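Local coordinates for cycloalternan-forming enzyme (Listeria monocytogenes serovar 1/2a, PDB 5F7U), which belongs to glycoside hydrolase family 31 and joins a TIM-barrel domain to several beta-rich domains, among them a family 6 carbohydrate-binding module that holds glycan and magnesium, at residues Tyr941-Gly946 / Val976-Asp981; Met991-Ser996 / Asp1057-Lys1062. The protein carries 1 engineered substitution. All coordinates share one frame; numbering follows the deposited sequence.

Both contacts fall within the family 6 carbohydrate-binding module near the C terminus. Running from the N terminus, the chain passes the short strand 941-942 and a 3-10 turn, and contact 1 closes a loop of 29 residues when strand 975-981 comes back to pack against them. The next strand, 987-996, opens contact 2, which closes 60 residues later on the last strand, 1054-1062. The two loops are therefore in series, neither nested nor crossed, with centres about 10 Å apart. Contact 2 pairs neighbours within one sheet; contact 1 joins that sheet, through 941-942, to the sheet holding 975-981. A probable hydrogen bond from Tyr-941 N to Val-1059 O (2.8 Å) and the shared magnesium ion connect them.

Contact 1 of 2, residues Tyr941-Gly946 / Val976-Asp981. With MG (magnesium ion), chain G; GLC (alpha-D-glucopyranose), chain B.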
loop_
_atom_site.group_PDB
_atom_site.type_symbol
_atom_site.label_atom_id
_atom_site.label_comp_id
_atom_site.label_asym_id
_atom_site.label_seq_id
_atom_site.Cartn_x
_atom_site.Cartn_y
_atom_site.Cartn_z
ATOM N N TYR A 941 -20.519 -16.549 25.044
ATOM C CA TYR A 941 -19.085 -16.669 25.284
ATOM C C TYR A 941 -18.820 -18.143 25.593
ATOM O O TYR A 941 -19.207 -18.641 26.657
ATOM C CB TYR A 941 -18.684 -15.804 26.491
ATOM C CG TYR A 941 -18.769 -14.320 26.222
ATOM C CD1 TYR A 941 -19.992 -13.632 26.294
ATOM C CD2 TYR A 941 -17.619 -13.605 25.864
ATOM C CE1 TYR A 941 -20.064 -12.265 26.026
ATOM C CE2 TYR A 941 -17.671 -12.245 25.621
ATOM C CZ TYR A 941 -18.897 -11.584 25.677
ATOM O OH TYR A 941 -18.922 -10.223 25.419
ATOM N N GLU A 942 -18.171 -18.836 24.663
ATOM C CA GLU A 942 -17.994 -20.287 24.787
ATOM C C GLU A 942 -16.945 -20.617 25.839
ATOM O O GLU A 942 -15.831 -20.043 25.836
ATOM C CB GLU A 942 -17.627 -20.919 23.432
ATOM C CG GLU A 942 -18.725 -20.817 22.376
ATOM C CD GLU A 942 -20.024 -21.508 22.770
ATOM O OE1 GLU A 942 -20.020 -22.445 23.624
ATOM O OE2 GLU A 942 -21.072 -21.125 22.187
ATOM N N ALA A 943 -17.298 -21.532 26.749
ATOM C CA ALA A 943 -16.375 -21.927 27.804
ATOM C C ALA A 943 -15.095 -22.546 27.233
ATOM O O ALA A 943 -14.007 -22.345 27.776
ATOM C CB ALA A 943 -17.052 -22.872 28.791
ATOM N N GLU A 944 -15.234 -23.266 26.117
ATOM C CA GLU A 944 -14.107 -23.941 25.463
ATOM C C GLU A 944 -13.089 -22.948 24.855
ATOM O O GLU A 944 -11.945 -23.332 24.550
ATOM C CB GLU A 944 -14.615 -24.956 24.418
ATOM C CG GLU A 944 -15.480 -24.380 23.301
ATOM C CD GLU A 944 -16.996 -24.430 23.542
ATOM O OE1 GLU A 944 -17.516 -24.336 24.679
ATOM O OE2 GLU A 944 -17.712 -24.531 22.537
ATOM N N PHE A 945 -13.512 -21.690 24.694
ATOM C CA PHE A 945 -12.615 -20.612 24.229
ATOM C C PHE A 945 -12.037 -19.785 25.376
ATOM O O PHE A 945 -11.225 -18.863 25.150
ATOM C CB PHE A 945 -13.301 -19.678 23.218
ATOM C CG PHE A 945 -13.872 -20.360 21.997
ATOM C CD1 PHE A 945 -13.354 -21.572 21.500
ATOM C CD2 PHE A 945 -14.928 -19.758 21.310
ATOM C CE1 PHE A 945 -13.907 -22.177 20.359
ATOM C CE2 PHE A 945 -15.477 -20.347 20.166
ATOM C CZ PHE A 945 -14.963 -21.560 19.688
ATOM N N GLY A 946 -12.434 -20.108 26.605
ATOM C CA GLY A 946 -11.965 -19.358 27.777
ATOM C C GLY A 946 -10.512 -19.661 28.109
ATOM O O GLY A 946 -9.880 -20.527 27.477
ATOM N N VAL A 976 -11.967 -21.453 34.852
ATOM C CA VAL A 976 -12.315 -21.028 33.488
ATOM C C VAL A 976 -12.459 -19.502 33.557
ATOM O O VAL A 976 -13.287 -18.993 34.313
ATOM C CB VAL A 976 -13.631 -21.685 32.972
ATOM C CG1 VAL A 976 -13.940 -21.260 31.540
ATOM C CG2 VAL A 976 -13.555 -23.205 33.034
ATOM N N GLU A 977 -11.638 -18.788 32.787
ATOM C CA GLU A 977 -11.635 -17.319 32.796
ATOM C C GLU A 977 -12.139 -16.780 31.460
ATOM O O GLU A 977 -11.683 -17.209 30.394
ATOM C CB GLU A 977 -10.241 -16.778 33.132
ATOM C CG GLU A 977 -10.132 -15.250 33.122
ATOM C CD GLU A 977 -8.805 -14.698 33.654
ATOM O OE1 GLU A 977 -7.962 -15.463 34.169
ATOM O OE2 GLU A 977 -8.602 -13.466 33.560
ATOM N N PHE A 978 -13.095 -15.851 31.540
ATOM C CA PHE A 978 -13.701 -15.202 30.377
ATOM C C PHE A 978 -13.329 -13.724 30.339
ATOM O O PHE A 978 -13.165 -13.070 31.392
ATOM C CB PHE A 978 -15.234 -15.263 30.439
ATOM C CG PHE A 978 -15.822 -16.658 30.371
ATOM C CD1 PHE A 978 -15.974 -17.437 31.525
ATOM C CD2 PHE A 978 -16.282 -17.176 29.157
ATOM C CE1 PHE A 978 -16.543 -18.709 31.462
ATOM C CE2 PHE A 978 -16.843 -18.455 29.090
ATOM C CZ PHE A 978 -16.977 -19.222 30.245
ATOM N N ASP A 979 -13.246 -13.203 29.122
ATOM C CA ASP A 979 -13.089 -11.783 28.871
ATOM C C ASP A 979 -14.434 -11.339 28.332
ATOM O O ASP A 979 -14.803 -11.698 27.208
ATOM C CB ASP A 979 -11.998 -11.550 27.817
ATOM C CG ASP A 979 -10.629 -12.053 28.252
ATOM O OD1 ASP A 979 -10.136 -11.612 29.309
ATOM O OD2 ASP A 979 -10.022 -12.858 27.507
ATOM N N ILE A 980 -15.195 -10.588 29.131
ATOM C CA ILE A 980 -16.583 -10.316 28.780
ATOM C C ILE A 980 -16.882 -8.834 28.629
ATOM O O ILE A 980 -16.491 -8.026 29.468
ATOM C CB ILE A 980 -17.557 -10.980 29.778
ATOM C CG1 ILE A 980 -17.517 -12.499 29.561
ATOM C CG2 ILE A 980 -18.988 -10.434 29.615
ATOM C CD1 ILE A 980 -18.262 -13.320 30.582
ATOM N N ASP A 981 -17.562 -8.488 27.539
ATOM C CA ASP A 981 -18.040 -7.120 27.365
ATOM C C ASP A 981 -19.427 -6.885 27.948
ATOM O O ASP A 981 -20.284 -7.775 27.933
ATOM C CB ASP A 981 -18.041 -6.754 25.881
ATOM C CG ASP A 981 -16.658 -6.448 25.365
ATOM O OD1 ASP A 981 -15.858 -5.829 26.121
ATOM O OD2 ASP A 981 -16.364 -6.830 24.204
HETATM MG MG MG G . -19.678 -24.556 24.188
HETATM C C1 GLC B . -10.258 -24.360 21.466
HETATM C C2 GLC B . -11.433 -25.274 21.088
HETATM C C3 GLC B . -11.386 -25.656 19.605
HETATM C C4 GLC B . -11.319 -24.428 18.700
HETATM C C5 GLC B . -10.173 -23.531 19.166
HETATM C C6 GLC B . -10.101 -22.223 18.396
HETATM O O2 GLC B . -11.454 -26.438 21.922
HETATM O O3 GLC B . -12.552 -26.402 19.264
HETATM O O4 GLC B . -11.098 -24.824 17.336
HETATM O O5 GLC B . -10.280 -23.229 20.574
HETATM O O6 GLC B . -8.954 -21.547 18.928
HETATM O O HOH W 1 -21.286 -9.058 25.644
#
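The ring of Tyr-941 has Ile-980 over one face and a water in its plane at the hydroxyl edge. Ile-980 CG1 sits 3.9 Å from the centroid of the Tyr-941 ring and only 11° off its normal, a CH-pi contact placed over the centre. The Phe-978 ring meets the other segment obliquely: its CE2 lies 3.4 Å from Tyr-941 O, while its CZ approaches Ala-943 CB at 3.9 Å. With CG anti to the carbonyl carbon (chi1 -70°), the Tyr-941 side chain runs along strand 976-981 toward Asp-981, whose N donates a hydrogen bond to Tyr-941 OH at 3.1 Å and 156°. The water, 2.6 Å from Tyr-941 OH, also donates to Asp-981 O, so the phenol is tied to both backbone polar groups of one residue. Beyond the ring, residues 943-945 form a 3-10 turn, closed by Phe-945 N to Glu-942 O, and Gly-946 CA comes 3.4 Å from Glu-977 O.

The CB bonds of Glu-942 and Glu-944 point away from strand 976-981. Glu-942 OE1 binds the magnesium ion at 2.2 Å, Glu-944 offers both carboxylate oxygens, and Asp-1057, Thr-961 and Gly-964 complete the site; Glu-942 OE2 is held by Asn-916. Phe-945 lies beside alpha-D-glucopyranose, its ring met obliquely by the sugar's O5. The contact thus separates two chemistries: a mainly apolar side, finished by the hydrogen-bonded Tyr-941 hydroxyl and joining the module's two sheets, and a carboxylate side whose negative charge is probably balanced largely by the metal, next to the glycan pocket.

Contact 2 of 2, residues Met991-Ser996 / Asp1057-Lys1062; sequences MEVRYS and DHVVIK. With MG (magnesium ion), chain G.
An antiparallel strand pair with a classic beta bulge joins 991-996 to 1057-1062 in the carbohydrate-binding module; the segment axes approach to 4.5 Å, their N-to-C directions 161° apart. At the bulge Asp-1057 and His-1058 both face Arg-994: Arg-994 N donates to His-1058 O, and Asp-1057 N returns a bond to Arg-994 O. Further along, Glu-992 and Val-1060 form a hydrogen-bonded pair, with Glu-992 N to Val-1060 O at 2.7 Å.

Met-991, Val-993, Val-1059 and Ile-1061 share one face, where Met-991 CG touches Ile-1061 CD1 at 3.9 Å and Phe-1044 of the other sheet packs. Glu-992, Arg-994, His-1058 and Val-1060 share the other, largely polar, Val-1060 lying alongside Glu-992. Water 2 links Glu-992 OE1 to NE2 of His-1058; ND1 of the same ring is hydrogen-bonded to Thr-961 OG1. Arg-994 CB lies over the His-1058 ring face, 3.8 Å from its centroid. At the far end, Lys-1062 NZ donates a salt-bridge hydrogen bond to the anti lone pair of Glu-992 OE2 (2.7 Å) and also pairs with Glu-1030. At the bulge, Arg-994 NH1, also bonded to Gly-959 O, donates another to Asp-1057 OD2 at 2.8 Å, 12° out of the guanidinium plane, while Asp-1057 OD1 binds the magnesium ion at 2.2 Å.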
loop_
_atom_site.group_PDB
_atom_site.type_symbol
_atom_site.label_atom_id
_atom_site.label_comp_id
_atom_site.label_asym_id
_atom_site.label_seq_id
_atom_site.Cartn_x
_atom_site.Cartn_y
_atom_site.Cartn_z
ATOM N N MET A 991 -26.167 -12.921 33.857
ATOM C CA MET A 991 -25.292 -13.890 33.204
ATOM C C MET A 991 -25.949 -15.279 33.219
ATOM O O MET A 991 -26.176 -15.848 34.297
ATOM C CB MET A 991 -23.926 -13.899 33.901
ATOM C CG MET A 991 -22.957 -14.932 33.330
ATOM S SD MET A 991 -21.312 -14.848 34.063
ATOM C CE MET A 991 -21.641 -15.336 35.767
ATOM N N GLU A 992 -26.305 -15.793 32.035
ATOM C CA GLU A 992 -26.781 -17.167 31.891
ATOM C C GLU A 992 -25.583 -18.098 31.897
ATOM O O GLU A 992 -24.625 -17.863 31.175
ATOM C CB GLU A 992 -27.500 -17.378 30.559
ATOM C CG GLU A 992 -28.830 -16.662 30.402
ATOM C CD GLU A 992 -29.550 -17.069 29.121
ATOM O OE1 GLU A 992 -28.929 -17.694 28.230
ATOM O OE2 GLU A 992 -30.749 -16.778 28.988
ATOM N N VAL A 993 -25.643 -19.130 32.726
ATOM C CA VAL A 993 -24.593 -20.156 32.787
ATOM C C VAL A 993 -25.226 -21.466 32.315
ATOM O O VAL A 993 -26.119 -22.002 32.989
ATOM C CB VAL A 993 -24.004 -20.301 34.224
ATOM C CG1 VAL A 993 -22.974 -21.448 34.266
ATOM C CG2 VAL A 993 -23.365 -18.984 34.686
ATOM N N ARG A 994 -24.773 -21.973 31.166
ATOM C CA ARG A 994 -25.293 -23.212 30.594
ATOM C C ARG A 994 -24.342 -24.364 30.870
ATOM O O ARG A 994 -23.167 -24.316 30.524
ATOM C CB ARG A 994 -25.586 -23.073 29.088
ATOM C CG ARG A 994 -26.331 -24.274 28.506
ATOM C CD ARG A 994 -26.902 -23.980 27.138
ATOM N NE ARG A 994 -27.846 -25.011 26.678
ATOM C CZ ARG A 994 -27.600 -25.908 25.721
ATOM N NH1 ARG A 994 -26.422 -25.948 25.094
ATOM N NH2 ARG A 994 -28.550 -26.777 25.381
ATOM N N TYR A 995 -24.883 -25.418 31.476
ATOM C CA TYR A 995 -24.055 -26.475 32.042
ATOM C C TYR A 995 -24.853 -27.773 32.082
ATOM O O TYR A 995 -26.085 -27.773 31.945
ATOM C CB TYR A 995 -23.643 -26.107 33.484
ATOM C CG TYR A 995 -24.829 -26.209 34.425
ATOM C CD1 TYR A 995 -25.814 -25.214 34.440
ATOM C CD2 TYR A 995 -25.006 -27.336 35.229
ATOM C CE1 TYR A 995 -26.933 -25.324 35.257
ATOM C CE2 TYR A 995 -26.116 -27.457 36.049
ATOM C CZ TYR A 995 -27.066 -26.447 36.057
ATOM O OH TYR A 995 -28.160 -26.593 36.866
ATOM N N SER A 996 -24.153 -28.866 32.346
ATOM C CA SER A 996 -24.823 -30.108 32.702
ATOM C C SER A 996 -24.241 -30.613 34.025
ATOM O O SER A 996 -23.055 -30.417 34.309
ATOM C CB SER A 996 -24.652 -31.131 31.584
ATOM O OG SER A 996 -25.396 -32.303 31.847
ATOM N N ASP A 1057 -20.846 -25.355 29.261
ATOM C CA ASP A 1057 -20.995 -25.056 27.832
ATOM C C ASP A 1057 -20.574 -23.630 27.445
ATOM O O ASP A 1057 -19.719 -23.430 26.583
ATOM C CB ASP A 1057 -22.439 -25.303 27.376
ATOM C CG ASP A 1057 -22.607 -25.176 25.861
ATOM O OD1 ASP A 1057 -21.591 -25.181 25.105
ATOM O OD2 ASP A 1057 -23.772 -25.062 25.440
ATOM N N HIS A 1058 -21.205 -22.650 28.070
ATOM C CA HIS A 1058 -21.055 -21.241 27.682
ATOM C C HIS A 1058 -21.682 -20.337 28.724
ATOM O O HIS A 1058 -22.397 -20.812 29.600
ATOM C CB HIS A 1058 -21.693 -20.961 26.294
ATOM C CG HIS A 1058 -23.202 -20.987 26.259
ATOM N ND1 HIS A 1058 -23.901 -21.601 25.240
ATOM C CD2 HIS A 1058 -24.139 -20.427 27.061
ATOM C CE1 HIS A 1058 -25.200 -21.427 25.421
ATOM N NE2 HIS A 1058 -25.373 -20.722 26.524
ATOM N N VAL A 1059 -21.402 -19.039 28.601
ATOM C CA VAL A 1059 -22.192 -18.008 29.279
ATOM C C VAL A 1059 -22.816 -17.049 28.263
ATOM O O VAL A 1059 -22.245 -16.803 27.191
ATOM C CB VAL A 1059 -21.407 -17.239 30.387
ATOM C CG1 VAL A 1059 -20.889 -18.195 31.468
ATOM C CG2 VAL A 1059 -20.268 -16.423 29.804
ATOM N N VAL A 1060 -24.002 -16.534 28.600
ATOM C CA VAL A 1060 -24.675 -15.501 27.812
ATOM C C VAL A 1060 -24.895 -14.303 28.725
ATOM O O VAL A 1060 -25.312 -14.477 29.882
ATOM C CB VAL A 1060 -26.003 -16.024 27.185
ATOM C CG1 VAL A 1060 -26.858 -14.882 26.645
ATOM C CG2 VAL A 1060 -25.687 -17.001 26.056
ATOM N N ILE A 1061 -24.607 -13.098 28.222
ATOM C CA ILE A 1061 -24.898 -11.872 28.965
ATOM C C ILE A 1061 -26.172 -11.267 28.390
ATOM O O ILE A 1061 -26.266 -11.051 27.173
ATOM C CB ILE A 1061 -23.733 -10.835 28.897
ATOM C CG1 ILE A 1061 -22.382 -11.454 29.327
ATOM C CG2 ILE A 1061 -24.070 -9.573 29.709
ATOM C CD1 ILE A 1061 -22.313 -12.035 30.740
ATOM N N LYS A 1062 -27.161 -11.030 29.257
ATOM C CA LYS A 1062 -28.401 -10.415 28.824
ATOM C C LYS A 1062 -28.846 -9.369 29.828
ATOM O O LYS A 1062 -28.230 -9.201 30.882
ATOM C CB LYS A 1062 -29.497 -11.470 28.573
ATOM C CG LYS A 1062 -29.879 -12.319 29.772
ATOM C CD LYS A 1062 -30.962 -13.335 29.414
ATOM C CE LYS A 1062 -31.492 -14.013 30.665
ATOM N NZ LYS A 1062 -32.454 -15.101 30.319
HETATM MG MG MG G . -19.678 -24.556 24.188
HETATM O O HOH W 2 -27.583 -20.101 27.941
#